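Local coordinates for protein LP04448p (Drosophila melanogaster, PDB 4QMH) that probably binds tubulin through this TOG domain, the fourth in an array with which XMAP215-family proteins drive microtubule polymerization, at residues I122-F135 / W158-S172. Sequence-based numbering, arbitrary orientation.
With SO4 (sulfate ion), chain B.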
loop_
_atom_site.group_PDB
_atom_site.type_symbol
_atom_site.label_atom_id
_atom_site.label_comp_id
_atom_site.label_asym_id
_atom_site.label_seq_id
_atom_site.Cartn_x
_atom_site.Cartn_y
_atom_site.Cartn_z
ATOM N N ILE A 122 -3.028 -1.902 4.887
ATOM C CA ILE A 122 -2.155 -2.552 3.939
ATOM C C ILE A 122 -1.923 -3.994 4.352
ATOM O O ILE A 122 -2.101 -4.907 3.557
ATOM C CB ILE A 122 -0.803 -1.820 3.802
ATOM C CG1 ILE A 122 -1.017 -0.462 3.121
ATOM C CG2 ILE A 122 0.160 -2.679 2.989
ATOM C CD1 ILE A 122 0.191 0.488 3.175
ATOM N N ASN A 123 -1.548 -4.197 5.608
ATOM C CA ASN A 123 -1.219 -5.544 6.056
ATOM C C ASN A 123 -2.443 -6.455 6.154
ATOM O O ASN A 123 -2.332 -7.662 5.953
ATOM C CB ASN A 123 -0.414 -5.503 7.357
ATOM C CG ASN A 123 1.006 -5.015 7.133
ATOM O OD1 ASN A 123 1.609 -5.296 6.096
ATOM N ND2 ASN A 123 1.538 -4.263 8.088
ATOM N N SER A 124 -3.605 -5.876 6.441
ATOM C CA SER A 124 -4.836 -6.659 6.416
ATOM C C SER A 124 -5.164 -7.144 5.013
ATOM O O SER A 124 -5.474 -8.327 4.811
ATOM C CB SER A 124 -6.016 -5.878 6.985
ATOM O OG SER A 124 -7.181 -6.693 6.929
ATOM N N PHE A 125 -5.107 -6.243 4.034
ATOM C CA PHE A 125 -5.327 -6.643 2.657
ATOM C C PHE A 125 -4.271 -7.656 2.225
ATOM O O PHE A 125 -4.575 -8.614 1.519
ATOM C CB PHE A 125 -5.326 -5.429 1.720
ATOM C CG PHE A 125 -6.673 -4.754 1.599
ATOM C CD1 PHE A 125 -7.201 -4.019 2.654
ATOM C CD2 PHE A 125 -7.414 -4.874 0.429
ATOM C CE1 PHE A 125 -8.445 -3.409 2.537
ATOM C CE2 PHE A 125 -8.654 -4.264 0.306
ATOM C CZ PHE A 125 -9.168 -3.534 1.366
ATOM N N GLY A 126 -3.032 -7.449 2.658
ATOM C CA GLY A 126 -1.952 -8.345 2.267
ATOM C C GLY A 126 -2.177 -9.763 2.762
ATOM O O GLY A 126 -2.070 -10.731 2.007
ATOM N N GLU A 127 -2.499 -9.882 4.040
ATOM C CA GLU A 127 -2.756 -11.181 4.648
ATOM C C GLU A 127 -3.968 -11.891 4.051
ATOM O O GLU A 127 -3.939 -13.098 3.821
ATOM C CB GLU A 127 -2.958 -11.024 6.151
ATOM C CG GLU A 127 -1.741 -10.474 6.893
ATOM C CD GLU A 127 -0.499 -11.336 6.730
ATOM O OE1 GLU A 127 -0.619 -12.489 6.259
ATOM O OE2 GLU A 127 0.603 -10.859 7.077
ATOM N N LYS A 128 -5.032 -11.138 3.802
ATOM C CA LYS A 128 -6.291 -11.730 3.371
ATOM C C LYS A 128 -6.333 -12.034 1.881
ATOM O O LYS A 128 -6.806 -13.094 1.466
ATOM C CB LYS A 128 -7.452 -10.820 3.768
ATOM C CG LYS A 128 -7.604 -10.704 5.261
ATOM C CD LYS A 128 -8.623 -9.656 5.642
ATOM C CE LYS A 128 -8.836 -9.630 7.141
ATOM N NZ LYS A 128 -7.589 -9.297 7.877
ATOM N N GLY A 129 -5.835 -11.107 1.069
ATOM C CA GLY A 129 -5.930 -11.248 -0.370
ATOM C C GLY A 129 -4.625 -11.620 -1.039
ATOM O O GLY A 129 -4.611 -11.942 -2.228
ATOM N N GLY A 130 -3.537 -11.567 -0.276
ATOM C CA GLY A 130 -2.205 -11.808 -0.800
ATOM C C GLY A 130 -1.454 -10.511 -1.053
ATOM O O GLY A 130 -2.041 -9.488 -1.389
ATOM N N TYR A 131 -0.140 -10.549 -0.887
ATOM C CA TYR A 131 0.664 -9.355 -1.073
ATOM C C TYR A 131 0.981 -9.132 -2.549
ATOM O O TYR A 131 1.473 -8.075 -2.933
ATOM C CB TYR A 131 1.949 -9.474 -0.256
ATOM C CG TYR A 131 1.765 -9.205 1.219
ATOM C CD1 TYR A 131 1.366 -10.212 2.091
ATOM C CD2 TYR A 131 1.992 -7.942 1.741
ATOM C CE1 TYR A 131 1.205 -9.953 3.451
ATOM C CE2 TYR A 131 1.838 -7.681 3.080
ATOM C CZ TYR A 131 1.442 -8.685 3.932
ATOM O OH TYR A 131 1.281 -8.404 5.275
ATOM N N LYS A 132 0.671 -10.122 -3.376
ATOM C CA LYS A 132 1.048 -10.103 -4.783
ATOM C C LYS A 132 0.496 -8.885 -5.504
ATOM O O LYS A 132 1.186 -8.274 -6.318
ATOM C CB LYS A 132 0.556 -11.385 -5.462
ATOM C CG LYS A 132 0.906 -11.501 -6.932
ATOM C CD LYS A 132 0.648 -12.924 -7.419
ATOM C CE LYS A 132 0.779 -13.041 -8.932
ATOM N NZ LYS A 132 -0.368 -12.408 -9.639
ATOM N N GLU A 133 -0.754 -8.529 -5.209
ATOM C CA GLU A 133 -1.392 -7.410 -5.895
ATOM C C GLU A 133 -0.791 -6.052 -5.571
ATOM O O GLU A 133 -1.055 -5.087 -6.299
ATOM C CB GLU A 133 -2.903 -7.377 -5.639
ATOM C CG GLU A 133 -3.678 -8.410 -6.432
ATOM C CD GLU A 133 -3.462 -9.800 -5.889
ATOM O OE1 GLU A 133 -3.079 -9.924 -4.704
ATOM O OE2 GLU A 133 -3.682 -10.768 -6.634
ATOM N N PHE A 134 0.008 -5.956 -4.506
ATOM C CA PHE A 134 0.656 -4.679 -4.157
ATOM C C PHE A 134 1.822 -4.370 -5.091
ATOM O O PHE A 134 2.240 -3.216 -5.229
ATOM C CB PHE A 134 1.210 -4.702 -2.728
ATOM C CG PHE A 134 0.158 -4.793 -1.653
ATOM C CD1 PHE A 134 -1.078 -4.197 -1.811
ATOM C CD2 PHE A 134 0.427 -5.468 -0.474
ATOM C CE1 PHE A 134 -2.034 -4.286 -0.808
ATOM C CE2 PHE A 134 -0.522 -5.557 0.538
ATOM C CZ PHE A 134 -1.751 -4.970 0.366
ATOM N N PHE A 135 2.382 -5.416 -5.692
ATOM C CA PHE A 135 3.609 -5.303 -6.481
ATOM C C PHE A 135 3.305 -5.305 -7.974
ATOM O O PHE A 135 3.807 -6.132 -8.736
ATOM C CB PHE A 135 4.588 -6.411 -6.071
ATOM C CG PHE A 135 5.049 -6.280 -4.652
ATOM C CD1 PHE A 135 6.073 -5.403 -4.327
ATOM C CD2 PHE A 135 4.431 -6.987 -3.634
ATOM C CE1 PHE A 135 6.497 -5.258 -3.001
ATOM C CE2 PHE A 135 4.834 -6.833 -2.310
ATOM C CZ PHE A 135 5.878 -5.965 -1.997
ATOM N N TRP A 158 8.440 -0.874 5.559
ATOM C CA TRP A 158 7.491 -1.921 5.212
ATOM C C TRP A 158 8.098 -2.859 4.185
ATOM O O TRP A 158 7.992 -4.073 4.314
ATOM C CB TRP A 158 6.192 -1.306 4.697
ATOM C CG TRP A 158 5.126 -2.307 4.317
ATOM C CD1 TRP A 158 4.256 -2.937 5.155
ATOM C CD2 TRP A 158 4.800 -2.741 2.992
ATOM N NE1 TRP A 158 3.405 -3.760 4.431
ATOM C CE2 TRP A 158 3.728 -3.661 3.102
ATOM C CE3 TRP A 158 5.320 -2.455 1.724
ATOM C CZ2 TRP A 158 3.166 -4.286 1.991
ATOM C CZ3 TRP A 158 4.763 -3.083 0.622
ATOM C CH2 TRP A 158 3.695 -3.988 0.764
ATOM N N LEU A 159 8.754 -2.306 3.173
ATOM C CA LEU A 159 9.407 -3.150 2.180
ATOM C C LEU A 159 10.508 -3.986 2.820
ATOM O O LEU A 159 10.657 -5.162 2.502
ATOM C CB LEU A 159 9.976 -2.308 1.031
ATOM C CG LEU A 159 8.933 -1.641 0.124
ATOM C CD1 LEU A 159 9.572 -0.548 -0.737
ATOM C CD2 LEU A 159 8.245 -2.673 -0.753
ATOM N N ALA A 160 11.273 -3.383 3.728
ATOM C CA ALA A 160 12.376 -4.094 4.374
ATOM C C ALA A 160 11.843 -5.239 5.220
ATOM O O ALA A 160 12.459 -6.303 5.322
ATOM C CB ALA A 160 13.209 -3.128 5.240
ATOM N N ASP A 161 10.674 -5.019 5.806
ATOM C CA ASP A 161 10.033 -5.986 6.680
ATOM C C ASP A 161 9.399 -7.127 5.882
ATOM O O ASP A 161 9.505 -8.284 6.271
ATOM C CB ASP A 161 8.981 -5.276 7.543
ATOM C CG ASP A 161 8.298 -6.211 8.527
ATOM O OD1 ASP A 161 9.000 -7.021 9.166
ATOM O OD2 ASP A 161 7.056 -6.130 8.662
ATOM N N LYS A 162 8.763 -6.802 4.758
ATOM C CA LYS A 162 7.923 -7.774 4.060
ATOM C C LYS A 162 8.614 -8.534 2.929
ATOM O O LYS A 162 8.382 -9.739 2.762
ATOM C CB LYS A 162 6.656 -7.093 3.520
ATOM C CG LYS A 162 5.748 -6.520 4.594
ATOM C CD LYS A 162 5.143 -7.610 5.461
ATOM C CE LYS A 162 4.214 -7.024 6.512
ATOM N NZ LYS A 162 3.670 -8.080 7.415
ATOM N N LEU A 163 9.454 -7.856 2.147
ATOM C CA LEU A 163 10.069 -8.520 0.988
ATOM C C LEU A 163 10.856 -9.795 1.324
ATOM O O LEU A 163 10.784 -10.771 0.579
ATOM C CB LEU A 163 10.961 -7.562 0.199
ATOM C CG LEU A 163 10.237 -6.530 -0.658
ATOM C CD1 LEU A 163 11.252 -5.551 -1.251
ATOM C CD2 LEU A 163 9.443 -7.223 -1.755
ATOM N N PRO A 164 11.625 -9.791 2.422
ATOM C CA PRO A 164 12.401 -11.017 2.656
ATOM C C PRO A 164 11.528 -12.257 2.916
ATOM O O PRO A 164 11.993 -13.382 2.704
ATOM C CB PRO A 164 13.247 -10.665 3.890
ATOM C CG PRO A 164 13.379 -9.168 3.835
ATOM C CD PRO A 164 12.031 -8.696 3.322
ATOM N N GLY A 165 10.281 -12.059 3.341
ATOM C CA GLY A 165 9.417 -13.180 3.674
ATOM C C GLY A 165 8.418 -13.566 2.599
ATOM O O GLY A 165 7.603 -14.472 2.790
ATOM N N LEU A 166 8.477 -12.873 1.468
ATOM C CA LEU A 166 7.585 -13.149 0.347
ATOM C C LEU A 166 8.291 -14.046 -0.658
ATOM O O LEU A 166 9.425 -13.772 -1.053
ATOM C CB LEU A 166 7.154 -11.841 -0.333
ATOM C CG LEU A 166 6.195 -10.940 0.452
ATOM C CD1 LEU A 166 5.919 -9.638 -0.283
ATOM C CD2 LEU A 166 4.894 -11.676 0.760
ATOM N N PRO A 167 7.625 -15.133 -1.069
ATOM C CA PRO A 167 8.201 -16.019 -2.083
ATOM C C PRO A 167 8.251 -15.297 -3.421
ATOM O O PRO A 167 7.422 -14.420 -3.662
ATOM C CB PRO A 167 7.206 -17.183 -2.139
ATOM C CG PRO A 167 5.914 -16.590 -1.708
ATOM C CD PRO A 167 6.266 -15.538 -0.678
ATOM N N PRO A 168 9.212 -15.658 -4.281
ATOM C CA PRO A 168 9.358 -14.969 -5.569
ATOM C C PRO A 168 8.086 -14.970 -6.416
ATOM O O PRO A 168 7.864 -14.008 -7.137
ATOM C CB PRO A 168 10.487 -15.742 -6.265
ATOM C CG PRO A 168 10.624 -17.032 -5.499
ATOM C CD PRO A 168 10.232 -16.703 -4.093
ATOM N N LYS A 169 7.261 -16.010 -6.326
ATOM C CA LYS A 169 6.044 -16.076 -7.138
ATOM C C LYS A 169 5.037 -14.985 -6.775
ATOM O O LYS A 169 4.139 -14.672 -7.564
ATOM C CB LYS A 169 5.374 -17.451 -6.999
ATOM C CG LYS A 169 4.225 -17.488 -5.988
ATOM C CD LYS A 169 3.943 -18.907 -5.521
ATOM C CE LYS A 169 5.003 -19.362 -4.531
ATOM N NZ LYS A 169 5.069 -20.841 -4.407
ATOM N N SER A 170 5.183 -14.419 -5.578
ATOM C CA SER A 170 4.239 -13.423 -5.070
ATOM C C SER A 170 4.686 -12.003 -5.367
ATOM O O SER A 170 4.038 -11.040 -4.952
ATOM C CB SER A 170 4.059 -13.577 -3.558
ATOM O OG SER A 170 3.607 -14.878 -3.219
ATOM N N VAL A 171 5.800 -11.869 -6.072
ATOM C CA VAL A 171 6.388 -10.558 -6.289
ATOM C C VAL A 171 6.866 -10.420 -7.723
ATOM O O VAL A 171 7.724 -11.169 -8.184
ATOM C CB VAL A 171 7.575 -10.308 -5.346
ATOM C CG1 VAL A 171 8.128 -8.900 -5.552
ATOM C CG2 VAL A 171 7.165 -10.524 -3.898
ATOM N N SER A 172 6.278 -9.468 -8.434
ATOM C CA SER A 172 6.724 -9.130 -9.773
ATOM C C SER A 172 8.152 -8.580 -9.742
ATOM O O SER A 172 8.413 -7.547 -9.124
ATOM C CB SER A 172 5.770 -8.098 -10.392
ATOM O OG SER A 172 6.364 -7.456 -11.498
HETATM S S SO4 B . 0.995 -13.806 -1.051
HETATM O O1 SO4 B . -0.123 -14.740 -0.888
HETATM O O2 SO4 B . 1.052 -12.901 0.089
HETATM O O3 SO4 B . 2.254 -14.555 -1.107
HETATM O O4 SO4 B . 0.809 -13.057 -2.295
HETATM O O HOH W 1 3.236 -8.984 -8.078
#
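W158 and N123 make the one strong direct hydrogen bond between these two helix ends and their loops. W158 NE1 donates to N123 OD1 at 2.9 Å with an N-H...O angle of 160°. The oxygen lies in the indole plane, but the donor is tilted from the amide's carbonyl plane. K162 CG lies over one face of the indole; the bend at chi2 (-66°) then turns the chain toward Y131, where K162 NZ makes a weak bond of 3.2 Å to Y131 OH. E127 OE2 lies 4.2 Å from K162 NZ, too far for a salt bridge, though the opposite charges probably attract.

The indole also makes apolar contacts. I122 CG2 reaches W158 CZ2 at 3.6 Å, and Y131 brings its CE2 edge to the same atom. F134, F135 and W158 form an aromatic cluster. The F135 ring is nearly parallel to the indole (12°) but slid aside, so overlap is slight. L159 CD2 meets its edge, L163 CD2 and L166 CD1 also touch the ring, and V171 CG1 sits over one face. An alanine in place of W158 would probably open a gap between I122, F134 and F135 and leave N123 OD1 without its indole donor.

Farther along, the loops are bridged. A sulfate, probably from the crystallisation liquor, accepts from Y131 N through O2 (2.8 Å) and from S170 OG through O3. One water joins K132 O and F135 O to S172 N. K132 CA also makes a C-H...O contact of 3.1 Å with S170 O.

The contact joins the C-terminal ends of helices 112-129 and 149-162 in this all-helical TOG domain, a HEAT-repeat fold. F134 stacks on F100 of helix 96-106, and F135 reaches I176 and M179 of helix 173-186, whose N-terminus S172 caps, its OG bonded to D175 N.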